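Aeromonas extracellular serine protease (Aeromonas sobria, PDB 3WQB) cleaves peptide bonds that follow Lys-Lys or Lys-Arg pairs as a calcium-binding, secreted serine protease and probable virulence factor that attacks host plasma proteins. Local coordinates at residues Q152-Q155 against K156-L159; L199-Q202 against Q203-A207; L356-R359 against D360-L364; S562-R566 against E567-R571. The protein carries 1 engineered substitution. All coordinates share one frame; numbering follows the deposited sequence.

How the interactions relate
Along the chain the four contacts come in series; none nests in or crosses another, and each joins two directly consecutive segments. Interaction 1 is the turn into helix 155-164, after strand 140-144, and interaction 2 the C-terminal turns of helix 191-205. These two helices touch, Leu-159 CD2 lying 4.1 Å from Leu-199 CD2. Interaction 3 caps the start of helix 358-368 and meets interaction 2 where Val-358 CB is 3.9 Å from Thr-204 CG2. Interaction 4 stands apart: it closes the hairpin between strands 559-565 and 571-576, in the P-domain, with its centre about 43 Å from that of interaction 2. Interactions 1 to 3 all belong to the subtilisin-like domain.

Interaction 1 of 4, residues Q152-Q155 against K156-L159; sequences QQLQ and KDWL
Trp-158 and Gln-153 run alongside each other in the same direction, their ring and amide planes nearly perpendicular. Trp-158 has chi1 -70°, which sets the indole beside its own backbone N and back toward Gln-153, whose OE1 sits in the ring plane at the indole edge, 3.6 Å from Trp-158 CZ2. The indole N-H makes a weak, bent bond to Gln-153 O (NE1 to O 3.1 Å, 120°). A water accepts from Trp-158 NE1 and donates to Gln-153 OE1; Gln-153 OE1 is also hydrogen-bonded to the backbone of the chain of another protein.

Next, Leu-154 is the helix N-cap: its O receives Trp-158 N at 3.0 Å (162°) and, weakly, Asp-157 N. A second water accepts from Leu-154 N and donates to Asp-157 OD2 (2.7 Å), tying carboxylate to cap. Leu-154 CD1 meets Lys-156 CE at 3.9 Å, and the chain of the other protein packs on both.

The Trp-158 side chain is about 8 Å from that of Asp-78, probably of the charge relay system. Outward, Gln-155 NE2 bonds Gln-195 OE1 and Asp-192 O, and Leu-159 packs on Leu-196. Helix 155-164 lies against helix 191-205, while the Trp-158 ring meets Tyr-178 of strand 173-179.

Interaction 2 of 4, residues L199-Q202 against Q203-A207; sequences LFEQ and QTLKA
Phe-200 O is gripped twice by Thr-204, through the backbone N at 2.9 Å and through OG1 at 2.8 Å. The two donors reach it from opposite faces of the carbonyl plane, with OG1 tilted 34° out of that plane. With chi1 at -62°, the hydroxyl lies beside its own backbone N and is directed back along the helix to the carbonyl one turn earlier.

The surrounding i to i+4 bonds are regular: Gln-203 N donates to Leu-199 O at 2.9 Å and Leu-205 N to Glu-201 O at 3.0 Å. Two side-chain pairs follow the same spacing. Leu-199 CD1 runs alongside Gln-203 CG at 4.0 Å, whereas the Glu-201 and Leu-205 chains cross obliquely, with CG and CD1 at the same separation. Lys-206 NZ donates to Gln-203 OE1 (3.0 Å) from above the amide plane, and it shares Arg-169 O as an acceptor with Gln-203 NE2, which pins both side-chain ends to one carbonyl.

The turns belong to the helix of the beta-alpha-beta unit built from strand 173-179, helix 191-205 and strand 211-215. Phe-200 stacks on Tyr-212 and Gln-203 touches Phe-174, while Leu-199 faces helix 155-164.

Interaction 3 of 4, residues L356-R359 against D360-L364; sequences LSVR and DLRDL
Leu-356 reaches over the first helical turns and makes the apolar side of the contact. Its CD1 meets Leu-364 CD1 at 3.6 Å, the side chains crossing at about a right angle, and its CB lies 4.0 Å from Leu-361 CD2. Leu-361 continues this layer onto Met-346 and Leu-349 of helix 335-352, and Leu-364 onto Leu-425 of helix 419-426.

The polar side is a capping box at the N terminus of helix 358-368. Ser-357 OG, held at chi1 74° between its own N and carbonyl carbon, accepts from Asp-360 N at 3.0 Å with 159° at the hydrogen. In return Ser-357 N donates to Asp-360 OD2 at 3.2 Å, using the anti lone pair of that oxygen, while the hydroxyl adds a weak bond to it. Thus OD2 serves the cap, and OD1 accepts from Leu-432 N and His-429 NE2. The helix dipole would probably stabilise the carboxylate's negative charge.

Contact is looser where Val-358 CG1 stands 4.3 Å from Arg-362 NE. There the arginine, extended from CG to NE, finds its stronger partners in the carbonyl and ring of Phe-253. Arg-359, itself buried, likewise leads away, to a salt bridge with Glu-473 and a bond to Pro-433 O.

Interaction 4 of 4, residues S562-R566 against E567-R571; sequences SLLNR and ETRER
Two guanidinium groups lie against one leucine. Leu-564 CD1 sits 3.8 Å above the plane of Arg-571, over its centre, and the same methyl covers one face of the Arg-569 group. The other methyl also joins in, Leu-564 CD2 standing 3.8 Å from Arg-569 NH2. At the edge of the Arg-569 group, NH1 donates to Arg-566 O at 3.1 Å with 163° at the hydrogen. The acceptor is close to the guanidinium plane, and the donor lies on a lone pair of that carbonyl. A water, also close to the guanidinium plane, takes the other N-H of Arg-569 NH1 and, more weakly, Arg-566 NE. A bend at chi2 (-46°), followed by another at chi3, folds the Arg-569 chain back to this position.

Beneath these groups the chain reverses. Asn-565 N bonds Glu-570 O at 2.9 Å, almost straight at 173°, and Arg-569 N returns to Asn-565 O at 2.8 Å. Leu-564 and Arg-571 form a non-hydrogen-bonded antiparallel pair. Inside the loop, Asn-565 OD1 accepts from Thr-568 N at 3.0 Å, the donor lying above the amide plane, and weakly from Glu-567 N. Thr-568 OG1 accepts from Glu-570 N at 3.1 Å, an ST turn.

This is the connection of a beta-hairpin between strands 559-565 and 571-576, and strand 228-233 of the protease domain pairs with the first of them. The chemistry implies a loop ordered by backbone and amide bonds, with Leu-564 giving the arginine faces an apolar seat and the in-plane bond to Arg-566 O probably restricting the rotation of the Arg-569 guanidinium.

Interaction 1 of 4, residues Q152-Q155 against K156-L159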
loop_
_atom_site.group_PDB
_atom_site.type_symbol
_atom_site.label_atom_id
_atom_site.label_comp_id
_atom_site.label_asym_id
_atom_site.label_seq_id
_atom_site.Cartn_x
_atom_site.Cartn_y
_atom_site.Cartn_z
ATOM N N GLN A 152 -18.289 0.311 -8.068
ATOM C CA GLN A 152 -17.491 0.273 -9.290
ATOM C C GLN A 152 -16.142 0.987 -9.149
ATOM O O GLN A 152 -15.392 1.104 -10.122
ATOM C CB GLN A 152 -18.281 0.856 -10.469
ATOM C CG GLN A 152 -19.273 -0.124 -11.083
ATOM C CD GLN A 152 -18.583 -1.352 -11.645
ATOM O OE1 GLN A 152 -17.787 -1.272 -12.589
ATOM N NE2 GLN A 152 -18.866 -2.492 -11.051
ATOM N N GLN A 153 -15.841 1.457 -7.937
ATOM C CA GLN A 153 -14.593 2.171 -7.655
ATOM C C GLN A 153 -14.405 3.349 -8.617
ATOM O O GLN A 153 -13.367 3.496 -9.282
ATOM C CB GLN A 153 -13.397 1.212 -7.638
ATOM C CG GLN A 153 -13.567 0.077 -6.638
ATOM C CD GLN A 153 -12.358 -0.837 -6.546
ATOM O OE1 GLN A 153 -11.271 -0.525 -7.052
ATOM N NE2 GLN A 153 -12.535 -1.973 -5.888
ATOM N N LEU A 154 -15.429 4.193 -8.661
ATOM C CA LEU A 154 -15.455 5.361 -9.525
ATOM C C LEU A 154 -14.528 6.453 -9.032
ATOM O O LEU A 154 -14.392 6.680 -7.825
ATOM C CB LEU A 154 -16.879 5.915 -9.614
ATOM C CG LEU A 154 -17.927 4.963 -10.195
ATOM C CD1 LEU A 154 -19.301 5.586 -10.129
ATOM C CD2 LEU A 154 -17.577 4.587 -11.624
ATOM N N GLN A 155 -13.896 7.124 -9.987
ATOM C CA GLN A 155 -13.042 8.266 -9.675
ATOM C C GLN A 155 -13.732 9.287 -8.763
ATOM O O GLN A 155 -13.125 9.775 -7.811
ATOM C CB GLN A 155 -12.537 8.949 -10.951
ATOM C CG GLN A 155 -11.405 9.967 -10.699
ATOM C CD GLN A 155 -10.076 9.322 -10.371
ATOM O OE1 GLN A 155 -9.953 8.099 -10.376
ATOM N NE2 GLN A 155 -9.057 10.143 -10.117
ATOM N N LYS A 156 -15.000 9.591 -9.025
ATOM C CA LYS A 156 -15.706 10.583 -8.212
ATOM C C LYS A 156 -15.769 10.138 -6.748
ATOM O O LYS A 156 -15.706 10.954 -5.838
ATOM C CB LYS A 156 -17.107 10.856 -8.772
ATOM C CG LYS A 156 -18.103 9.731 -8.618
ATOM C CD LYS A 156 -19.521 10.217 -8.953
ATOM C CE LYS A 156 -20.519 9.073 -8.893
ATOM N NZ LYS A 156 -21.860 9.468 -9.408
ATOM N N ASP A 157 -15.874 8.828 -6.535
ATOM C CA ASP A 157 -15.953 8.275 -5.184
ATOM C C ASP A 157 -14.582 8.213 -4.499
ATOM O O ASP A 157 -14.484 8.468 -3.289
ATOM C CB ASP A 157 -16.646 6.917 -5.203
ATOM C CG ASP A 157 -18.097 7.019 -5.638
ATOM O OD1 ASP A 157 -18.732 8.063 -5.353
ATOM O OD2 ASP A 157 -18.596 6.053 -6.236
ATOM N N TRP A 158 -13.526 7.903 -5.260
ATOM C CA TRP A 158 -12.167 7.996 -4.700
ATOM C C TRP A 158 -11.883 9.425 -4.221
ATOM O O TRP A 158 -11.420 9.627 -3.108
ATOM C CB TRP A 158 -11.090 7.554 -5.700
ATOM C CG TRP A 158 -11.076 6.084 -6.009
ATOM C CD1 TRP A 158 -11.310 5.502 -7.223
ATOM C CD2 TRP A 158 -10.795 5.010 -5.099
ATOM N NE1 TRP A 158 -11.184 4.133 -7.132
ATOM C CE2 TRP A 158 -10.884 3.804 -5.838
ATOM C CE3 TRP A 158 -10.479 4.944 -3.732
ATOM C CZ2 TRP A 158 -10.674 2.550 -5.256
ATOM C CZ3 TRP A 158 -10.282 3.693 -3.152
ATOM C CH2 TRP A 158 -10.372 2.513 -3.915
ATOM N N LEU A 159 -12.171 10.409 -5.067
ATOM C CA LEU A 159 -12.026 11.812 -4.697
ATOM C C LEU A 159 -12.817 12.142 -3.429
ATOM O O LEU A 159 -12.291 12.773 -2.505
ATOM C CB LEU A 159 -12.499 12.697 -5.854
ATOM C CG LEU A 159 -11.599 12.715 -7.091
ATOM C CD1 LEU A 159 -12.297 13.463 -8.200
ATOM C CD2 LEU A 159 -10.239 13.345 -6.777
HETATM O O HOH W 1 -10.376 1.474 -8.770
HETATM O O HOH W 2 -17.371 3.718 -6.528
#

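Interaction 2 of 4, residues L199-Q202 against Q203-A207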
loop_
_atom_site.group_PDB
_atom_site.type_symbol
_atom_site.label_atom_id
_atom_site.label_comp_id
_atom_site.label_asym_id
_atom_site.label_seq_id
_atom_site.Cartn_x
_atom_site.Cartn_y
_atom_site.Cartn_z
ATOM N N LEU A 199 -4.108 15.459 -5.332
ATOM C CA LEU A 199 -4.932 15.608 -4.139
ATOM C C LEU A 199 -4.142 15.235 -2.883
ATOM O O LEU A 199 -4.184 15.943 -1.872
ATOM C CB LEU A 199 -6.187 14.737 -4.243
ATOM C CG LEU A 199 -7.087 14.683 -3.010
ATOM C CD1 LEU A 199 -7.667 16.059 -2.688
ATOM C CD2 LEU A 199 -8.184 13.641 -3.191
ATOM N N PHE A 200 -3.443 14.103 -2.940
ATOM C CA PHE A 200 -2.698 13.632 -1.777
ATOM C C PHE A 200 -1.606 14.640 -1.419
ATOM O O PHE A 200 -1.330 14.857 -0.239
ATOM C CB PHE A 200 -2.050 12.265 -2.033
ATOM C CG PHE A 200 -2.990 11.065 -2.021
ATOM C CD1 PHE A 200 -4.333 11.133 -2.413
ATOM C CD2 PHE A 200 -2.470 9.822 -1.675
ATOM C CE1 PHE A 200 -5.123 9.973 -2.414
ATOM C CE2 PHE A 200 -3.247 8.674 -1.690
ATOM C CZ PHE A 200 -4.569 8.737 -2.076
ATOM N N GLU A 201 -0.971 15.232 -2.433
ATOM C CA GLU A 201 0.056 16.249 -2.192
ATOM C C GLU A 201 -0.542 17.441 -1.454
ATOM O O GLU A 201 0.012 17.901 -0.450
ATOM C CB GLU A 201 0.698 16.689 -3.509
ATOM C CG GLU A 201 1.677 17.849 -3.331
ATOM C CD GLU A 201 2.481 18.183 -4.570
ATOM O OE1 GLU A 201 2.328 17.513 -5.613
ATOM O OE2 GLU A 201 3.272 19.142 -4.494
ATOM N N GLN A 202 -1.681 17.929 -1.936
ATOM C CA GLN A 202 -2.304 19.095 -1.312
ATOM C C GLN A 202 -2.734 18.805 0.122
ATOM O O GLN A 202 -2.590 19.637 1.013
ATOM C CB GLN A 202 -3.481 19.565 -2.152
ATOM C CG GLN A 202 -3.041 20.215 -3.434
ATOM C CD GLN A 202 -1.955 21.283 -3.217
ATOM O OE1 GLN A 202 -2.069 22.142 -2.329
ATOM N NE2 GLN A 202 -0.906 21.242 -4.044
ATOM N N GLN A 203 -3.263 17.605 0.335
ATOM C CA GLN A 203 -3.729 17.192 1.644
ATOM C C GLN A 203 -2.594 16.938 2.630
ATOM O O GLN A 203 -2.741 17.173 3.826
ATOM C CB GLN A 203 -4.605 15.952 1.508
ATOM C CG GLN A 203 -6.019 16.275 1.001
ATOM C CD GLN A 203 -6.856 16.957 2.067
ATOM O OE1 GLN A 203 -6.975 18.183 2.092
ATOM N NE2 GLN A 203 -7.404 16.167 2.976
ATOM N N THR A 204 -1.468 16.442 2.128
ATOM C CA THR A 204 -0.317 16.170 2.987
ATOM C C THR A 204 0.375 17.467 3.419
ATOM O O THR A 204 0.717 17.629 4.596
ATOM C CB THR A 204 0.704 15.245 2.293
ATOM O OG1 THR A 204 0.096 13.979 2.000
ATOM C CG2 THR A 204 1.926 15.013 3.184
ATOM N N LEU A 205 0.578 18.375 2.468
ATOM C CA LEU A 205 1.430 19.555 2.714
ATOM C C LEU A 205 0.756 20.785 3.322
ATOM O O LEU A 205 1.419 21.783 3.564
ATOM C CB LEU A 205 2.209 19.923 1.445
ATOM C CG LEU A 205 3.192 18.837 0.976
ATOM C CD1 LEU A 205 3.918 19.281 -0.279
ATOM C CD2 LEU A 205 4.195 18.407 2.065
ATOM N N LYS A 206 -0.526 20.704 3.630
ATOM C CA LYS A 206 -1.217 21.867 4.195
ATOM C C LYS A 206 -1.024 21.944 5.706
ATOM O O LYS A 206 -0.473 21.037 6.323
ATOM C CB LYS A 206 -2.700 21.785 3.875
ATOM C CG LYS A 206 -3.334 20.533 4.440
ATOM C CD LYS A 206 -4.788 20.452 4.120
ATOM C CE LYS A 206 -5.387 19.344 4.941
ATOM N NZ LYS A 206 -6.868 19.283 4.844
ATOM N N ALA A 207 -1.498 23.034 6.305
ATOM C CA ALA A 207 -1.606 23.108 7.757
ATOM C C ALA A 207 -2.528 21.990 8.250
ATOM O O ALA A 207 -3.533 21.677 7.600
ATOM C CB ALA A 207 -2.147 24.466 8.180
#

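Interaction 3 of 4, residues L356-R359 against D360-L364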
loop_
_atom_site.group_PDB
_atom_site.type_symbol
_atom_site.label_atom_id
_atom_site.label_comp_id
_atom_site.label_asym_id
_atom_site.label_seq_id
_atom_site.Cartn_x
_atom_site.Cartn_y
_atom_site.Cartn_z
ATOM N N LEU A 356 2.901 19.223 14.587
ATOM C CA LEU A 356 3.864 18.546 13.719
ATOM C C LEU A 356 3.288 18.180 12.361
ATOM O O LEU A 356 2.149 17.730 12.253
ATOM C CB LEU A 356 4.432 17.314 14.416
ATOM C CG LEU A 356 5.317 17.669 15.617
ATOM C CD1 LEU A 356 5.931 16.416 16.185
ATOM C CD2 LEU A 356 6.411 18.672 15.243
ATOM N N SER A 357 4.089 18.402 11.326
ATOM C CA SER A 357 3.725 18.058 9.959
ATOM C C SER A 357 3.819 16.548 9.754
ATOM O O SER A 357 4.438 15.824 10.553
ATOM C CB SER A 357 4.669 18.759 8.984
ATOM O OG SER A 357 5.936 18.124 9.001
ATOM N N VAL A 358 3.222 16.082 8.663
ATOM C CA VAL A 358 3.314 14.676 8.296
ATOM C C VAL A 358 4.769 14.253 8.118
ATOM O O VAL A 358 5.168 13.181 8.575
ATOM C CB VAL A 358 2.484 14.387 7.031
ATOM C CG1 VAL A 358 2.717 12.958 6.558
ATOM C CG2 VAL A 358 1.007 14.616 7.323
ATOM N N ARG A 359 5.573 15.095 7.475
ATOM C CA ARG A 359 6.984 14.777 7.313
ATOM C C ARG A 359 7.727 14.716 8.647
ATOM O O ARG A 359 8.608 13.881 8.824
ATOM C CB ARG A 359 7.666 15.731 6.343
ATOM C CG ARG A 359 7.283 15.457 4.898
ATOM C CD ARG A 359 7.631 16.618 3.978
ATOM N NE ARG A 359 9.055 16.932 4.009
ATOM C CZ ARG A 359 9.590 18.044 4.509
ATOM N NH1 ARG A 359 8.831 18.997 5.054
ATOM N NH2 ARG A 359 10.907 18.191 4.472
ATOM N N ASP A 360 7.358 15.580 9.595
ATOM C CA ASP A 360 7.925 15.505 10.940
ATOM C C ASP A 360 7.572 14.185 11.610
ATOM O O ASP A 360 8.428 13.559 12.235
ATOM C CB ASP A 360 7.427 16.661 11.819
ATOM C CG ASP A 360 8.023 17.985 11.437
ATOM O OD1 ASP A 360 9.239 18.040 11.185
ATOM O OD2 ASP A 360 7.257 18.971 11.425
ATOM N N LEU A 361 6.308 13.778 11.491
ATOM C CA LEU A 361 5.862 12.533 12.105
ATOM C C LEU A 361 6.536 11.314 11.478
ATOM O O LEU A 361 6.930 10.382 12.185
ATOM C CB LEU A 361 4.339 12.433 12.044
ATOM C CG LEU A 361 3.626 13.572 12.776
ATOM C CD1 LEU A 361 2.195 13.678 12.292
ATOM C CD2 LEU A 361 3.692 13.409 14.273
ATOM N N ARG A 362 6.687 11.336 10.154
ATOM C CA ARG A 362 7.462 10.301 9.465
ATOM C C ARG A 362 8.895 10.220 9.985
ATOM O O ARG A 362 9.419 9.118 10.194
ATOM C CB ARG A 362 7.499 10.542 7.962
ATOM C CG ARG A 362 6.218 10.231 7.228
ATOM C CD ARG A 362 6.522 10.159 5.748
ATOM N NE ARG A 362 5.312 9.888 4.987
ATOM C CZ ARG A 362 5.248 9.799 3.662
ATOM N NH1 ARG A 362 6.339 9.951 2.913
ATOM N NH2 ARG A 362 4.074 9.572 3.088
ATOM N N ASP A 363 9.524 11.380 10.181
ATOM C CA ASP A 363 10.895 11.439 10.671
ATOM C C ASP A 363 10.995 10.797 12.054
ATOM O O ASP A 363 11.905 10.008 12.329
ATOM C CB ASP A 363 11.367 12.895 10.729
ATOM C CG ASP A 363 12.845 13.019 11.041
ATOM O OD1 ASP A 363 13.673 12.578 10.211
ATOM O OD2 ASP A 363 13.173 13.574 12.111
ATOM N N LEU A 364 10.036 11.123 12.914
ATOM C CA LEU A 364 10.022 10.591 14.270
ATOM C C LEU A 364 9.768 9.087 14.293
ATOM O O LEU A 364 10.437 8.374 15.025
ATOM C CB LEU A 364 8.986 11.332 15.119
ATOM C CG LEU A 364 9.396 12.779 15.390
ATOM C CD1 LEU A 364 8.195 13.614 15.766
ATOM C CD2 LEU A 364 10.461 12.840 16.467
#

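Interaction 4 of 4, residues S562-R566 against E567-R571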
loop_
_atom_site.group_PDB
_atom_site.type_symbol
_atom_site.label_atom_id
_atom_site.label_comp_id
_atom_site.label_asym_id
_atom_site.label_seq_id
_atom_site.Cartn_x
_atom_site.Cartn_y
_atom_site.Cartn_z
ATOM N N SER A 562 1.646 -21.558 -10.991
ATOM C CA SER A 562 0.352 -22.209 -10.838
ATOM C C SER A 562 -0.748 -21.154 -10.953
ATOM O O SER A 562 -0.701 -20.106 -10.278
ATOM C CB SER A 562 0.267 -22.919 -9.477
ATOM O OG SER A 562 1.382 -23.780 -9.247
ATOM N N LEU A 563 -1.717 -21.428 -11.819
ATOM C CA LEU A 563 -2.877 -20.576 -12.031
ATOM C C LEU A 563 -4.125 -21.295 -11.536
ATOM O O LEU A 563 -4.449 -22.387 -12.015
ATOM C CB LEU A 563 -3.045 -20.242 -13.518
ATOM C CG LEU A 563 -1.847 -19.774 -14.343
ATOM C CD1 LEU A 563 -2.171 -19.874 -15.819
ATOM C CD2 LEU A 563 -1.508 -18.350 -13.964
ATOM N N LEU A 564 -4.821 -20.692 -10.578
ATOM C CA LEU A 564 -6.075 -21.244 -10.060
ATOM C C LEU A 564 -7.250 -20.403 -10.505
ATOM O O LEU A 564 -7.316 -19.219 -10.192
ATOM C CB LEU A 564 -6.043 -21.322 -8.530
ATOM C CG LEU A 564 -7.336 -21.665 -7.776
ATOM C CD1 LEU A 564 -7.761 -23.105 -8.058
ATOM C CD2 LEU A 564 -7.146 -21.456 -6.280
ATOM N N ASN A 565 -8.173 -21.016 -11.237
ATOM C CA ASN A 565 -9.462 -20.400 -11.518
ATOM C C ASN A 565 -10.334 -20.570 -10.269
ATOM O O ASN A 565 -10.704 -21.686 -9.921
ATOM C CB ASN A 565 -10.094 -21.092 -12.730
ATOM C CG ASN A 565 -11.383 -20.429 -13.188
ATOM O OD1 ASN A 565 -12.293 -20.193 -12.397
ATOM N ND2 ASN A 565 -11.468 -20.144 -14.482
ATOM N N ARG A 566 -10.655 -19.470 -9.589
ATOM C CA ARG A 566 -11.300 -19.556 -8.269
ATOM C C ARG A 566 -12.727 -20.100 -8.327
ATOM O O ARG A 566 -13.192 -20.749 -7.384
ATOM C CB ARG A 566 -11.281 -18.200 -7.560
ATOM C CG ARG A 566 -9.878 -17.700 -7.264
ATOM C CD ARG A 566 -9.906 -16.358 -6.560
ATOM N NE ARG A 566 -10.111 -16.505 -5.121
ATOM C CZ ARG A 566 -10.040 -15.508 -4.245
ATOM N NH1 ARG A 566 -9.764 -14.272 -4.651
ATOM N NH2 ARG A 566 -10.244 -15.746 -2.957
ATOM N N GLU A 567 -13.396 -19.841 -9.444
ATOM C CA GLU A 567 -14.764 -20.291 -9.685
ATOM C C GLU A 567 -14.850 -21.782 -10.032
ATOM O O GLU A 567 -15.627 -22.520 -9.421
ATOM C CB GLU A 567 -15.374 -19.446 -10.802
ATOM C CG GLU A 567 -16.758 -19.855 -11.265
ATOM C CD GLU A 567 -17.102 -19.233 -12.600
ATOM O OE1 GLU A 567 -17.192 -19.986 -13.593
ATOM O OE2 GLU A 567 -17.258 -17.990 -12.658
ATOM N N THR A 568 -14.064 -22.213 -11.014
ATOM C CA THR A 568 -14.137 -23.597 -11.500
ATOM C C THR A 568 -13.235 -24.544 -10.716
ATOM O O THR A 568 -13.441 -25.760 -10.741
ATOM C CB THR A 568 -13.764 -23.704 -12.991
ATOM O OG1 THR A 568 -12.369 -23.414 -13.155
ATOM C CG2 THR A 568 -14.597 -22.748 -13.844
ATOM N N ARG A 569 -12.247 -23.973 -10.028
ATOM C CA ARG A 569 -11.195 -24.709 -9.297
ATOM C C ARG A 569 -10.144 -25.331 -10.219
ATOM O O ARG A 569 -9.248 -26.043 -9.750
ATOM C CB ARG A 569 -11.768 -25.763 -8.323
ATOM C CG ARG A 569 -12.834 -25.246 -7.351
ATOM C CD ARG A 569 -12.432 -23.926 -6.697
ATOM N NE ARG A 569 -11.310 -24.078 -5.771
ATOM C CZ ARG A 569 -10.746 -23.080 -5.093
ATOM N NH1 ARG A 569 -11.188 -21.833 -5.229
ATOM N NH2 ARG A 569 -9.732 -23.332 -4.274
ATOM N N GLU A 570 -10.240 -25.055 -11.518
ATOM C CA GLU A 570 -9.267 -25.575 -12.482
ATOM C C GLU A 570 -7.895 -24.961 -12.250
ATOM O O GLU A 570 -7.750 -23.740 -12.156
ATOM C CB GLU A 570 -9.700 -25.330 -13.933
ATOM C CG GLU A 570 -8.870 -26.133 -14.952
ATOM C CD GLU A 570 -8.908 -25.568 -16.369
ATOM O OE1 GLU A 570 -9.528 -24.507 -16.592
ATOM O OE2 GLU A 570 -8.300 -26.193 -17.267
ATOM N N ARG A 571 -6.888 -25.818 -12.148
ATOM C CA ARG A 571 -5.512 -25.354 -12.056
ATOM C C ARG A 571 -4.766 -25.567 -13.368
ATOM O O ARG A 571 -4.793 -26.658 -13.944
ATOM C CB ARG A 571 -4.777 -26.001 -10.885
ATOM C CG ARG A 571 -5.248 -25.503 -9.527
ATOM C CD ARG A 571 -4.355 -25.988 -8.395
ATOM N NE ARG A 571 -4.659 -25.351 -7.113
ATOM C CZ ARG A 571 -5.653 -25.710 -6.298
ATOM N NH1 ARG A 571 -6.478 -26.697 -6.624
ATOM N NH2 ARG A 571 -5.836 -25.065 -5.154
HETATM O O HOH W 3 -10.076 -19.432 -3.580
#